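Local atomic coordinates of alpha-catenin-like protein hmp-1 (Caenorhabditis elegans, PDB entry 5H5M), a protein that joins cadherin-bound beta-catenin to actin filaments at adherens junctions and is required for cell migration and shape changes during embryonic body enclosure and elongation. Residues D239-S244 with L288-V293. Numbering follows the deposited sequence.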
loop_
_atom_site.group_PDB
_atom_site.type_symbol
_atom_site.label_atom_id
_atom_site.label_comp_id
_atom_site.label_asym_id
_atom_site.label_seq_id
_atom_site.Cartn_x
_atom_site.Cartn_y
_atom_site.Cartn_z
ATOM N N ASP A 239 6.855 6.191 4.261
ATOM C CA ASP A 239 6.268 4.856 4.325
ATOM C C ASP A 239 5.990 4.318 2.925
ATOM O O ASP A 239 6.324 3.171 2.608
ATOM C CB ASP A 239 4.974 4.861 5.139
ATOM C CG ASP A 239 5.216 5.047 6.620
ATOM O OD1 ASP A 239 6.341 4.763 7.080
ATOM O OD2 ASP A 239 4.277 5.469 7.324
ATOM N N PHE A 240 5.392 5.155 2.083
ATOM C CA PHE A 240 5.026 4.705 0.750
ATOM C C PHE A 240 6.257 4.349 -0.076
ATOM O O PHE A 240 6.260 3.344 -0.776
ATOM C CB PHE A 240 4.198 5.756 0.014
ATOM C CG PHE A 240 3.692 5.280 -1.316
ATOM C CD1 PHE A 240 2.587 4.448 -1.390
ATOM C CD2 PHE A 240 4.337 5.637 -2.491
ATOM C CE1 PHE A 240 2.124 3.992 -2.609
ATOM C CE2 PHE A 240 3.877 5.187 -3.713
ATOM C CZ PHE A 240 2.771 4.361 -3.772
ATOM N N LEU A 241 7.301 5.165 0.020
ATOM C CA LEU A 241 8.516 4.927 -0.744
ATOM C C LEU A 241 9.295 3.730 -0.205
ATOM O O LEU A 241 9.900 2.982 -0.973
ATOM C CB LEU A 241 9.399 6.175 -0.744
ATOM C CG LEU A 241 8.802 7.411 -1.421
ATOM C CD1 LEU A 241 9.836 8.512 -1.507
ATOM C CD2 LEU A 241 8.258 7.076 -2.805
ATOM N N ALA A 242 9.276 3.549 1.114
ATOM C CA ALA A 242 9.994 2.442 1.741
ATOM C C ALA A 242 9.343 1.105 1.394
ATOM O O ALA A 242 10.031 0.124 1.108
ATOM C CB ALA A 242 10.054 2.630 3.254
ATOM N N VAL A 243 8.015 1.076 1.419
ATOM C CA VAL A 243 7.264 -0.119 1.056
ATOM C C VAL A 243 7.346 -0.375 -0.452
ATOM O O VAL A 243 7.524 -1.515 -0.882
ATOM C CB VAL A 243 5.786 -0.007 1.494
ATOM C CG1 VAL A 243 4.947 -1.104 0.861
ATOM C CG2 VAL A 243 5.677 -0.057 3.012
ATOM N N SER A 244 7.231 0.687 -1.246
ATOM C CA SER A 244 7.353 0.572 -2.699
ATOM C C SER A 244 8.685 -0.059 -3.088
ATOM O O SER A 244 8.733 -0.964 -3.922
ATOM C CB SER A 244 7.216 1.938 -3.375
ATOM O OG SER A 244 5.880 2.406 -3.320
ATOM N N LEU A 288 5.592 3.794 -11.410
ATOM C CA LEU A 288 4.846 4.941 -11.907
ATOM C C LEU A 288 4.055 5.611 -10.783
ATOM O O LEU A 288 3.875 6.832 -10.780
ATOM C CB LEU A 288 3.919 4.524 -13.051
ATOM C CG LEU A 288 4.636 4.244 -14.376
ATOM C CD1 LEU A 288 3.661 3.804 -15.466
ATOM C CD2 LEU A 288 5.425 5.468 -14.822
ATOM N N ARG A 289 3.589 4.813 -9.826
ATOM C CA ARG A 289 2.925 5.356 -8.644
ATOM C C ARG A 289 3.899 6.201 -7.823
ATOM O O ARG A 289 3.539 7.267 -7.325
ATOM C CB ARG A 289 2.338 4.230 -7.790
ATOM C CG ARG A 289 0.996 3.723 -8.285
ATOM C CD ARG A 289 -0.121 4.697 -7.913
ATOM N NE ARG A 289 -0.431 4.630 -6.486
ATOM C CZ ARG A 289 -0.809 5.669 -5.746
ATOM N NH1 ARG A 289 -0.923 6.876 -6.286
ATOM N NH2 ARG A 289 -1.062 5.499 -4.457
ATOM N N VAL A 290 5.132 5.720 -7.697
ATOM C CA VAL A 290 6.193 6.463 -7.024
ATOM C C VAL A 290 6.418 7.816 -7.704
ATOM O O VAL A 290 6.562 8.839 -7.039
ATOM C CB VAL A 290 7.517 5.662 -7.001
ATOM C CG1 VAL A 290 8.707 6.568 -6.678
ATOM C CG2 VAL A 290 7.425 4.518 -6.012
ATOM N N CYS A 291 6.431 7.817 -9.034
ATOM C CA CYS A 291 6.574 9.059 -9.792
ATOM C C CYS A 291 5.425 10.026 -9.516
ATOM O O CYS A 291 5.652 11.213 -9.274
ATOM C CB CYS A 291 6.660 8.772 -11.295
ATOM S SG CYS A 291 8.163 7.895 -11.803
ATOM N N ASP A 292 4.196 9.515 -9.554
ATOM C CA ASP A 292 3.009 10.339 -9.309
ATOM C C ASP A 292 3.034 10.994 -7.933
ATOM O O ASP A 292 2.792 12.194 -7.795
ATOM C CB ASP A 292 1.735 9.504 -9.438
ATOM C CG ASP A 292 1.422 9.130 -10.869
ATOM O OD1 ASP A 292 1.943 9.798 -11.787
ATOM O OD2 ASP A 292 0.647 8.171 -11.075
ATOM N N VAL A 293 3.331 10.190 -6.919
ATOM C CA VAL A 293 3.248 10.619 -5.529
ATOM C C VAL A 293 4.352 11.611 -5.165
ATOM O O VAL A 293 4.124 12.554 -4.408
ATOM C CB VAL A 293 3.296 9.394 -4.585
ATOM C CG1 VAL A 293 3.449 9.817 -3.141
ATOM C CG2 VAL A 293 2.036 8.554 -4.754
#
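Helix segments 239-244 and 288-293, meeting through Phe240, Leu241 and Ser244 on one side and Arg289, Val290 and Val293 on the other, run antiparallel at 164°, their axes 10.7 Å apart at closest approach, in a four-helix bundle of the M domain of this vinculin/alpha-catenin family protein. No hydrogen bond crosses between them. The spacing is filled chiefly by Phe240, whose CG stands anti to the backbone N (chi1 -175°), sending the ring across to the partner helix. There CE2 touches Val293 CG2 at 4.0 Å, and the ring edge faces the backbone N of Val290. Arg289 bends at chi2 and chi3 and brings NH2 to 4.0 Å from Phe240 CE1, with guanidinium and ring planes 64° apart; the same NH2 forms a salt bridge with Asp232 OD1 of helix 207-233. Replacing Phe240 with an alanine is likely to open a gap between the helices, leaving Val293 CG2 and the bent Arg289 chain without the ring they pack on. Beside the ring, Leu241 CD2 meets Val290 CG1 at 3.9 Å, and helix 345-374 covers this pair through Leu373 and Ile369. Val290 CG2 also packs against Ser244 CB at 3.7 Å. Ser244 OG lies over one face of the Phe240 ring, toward its rim, and donates a 2.7 Å hydrogen bond to Phe240 O, reaching that oxygen from the opposite face of the carbonyl plane to Ser244 N.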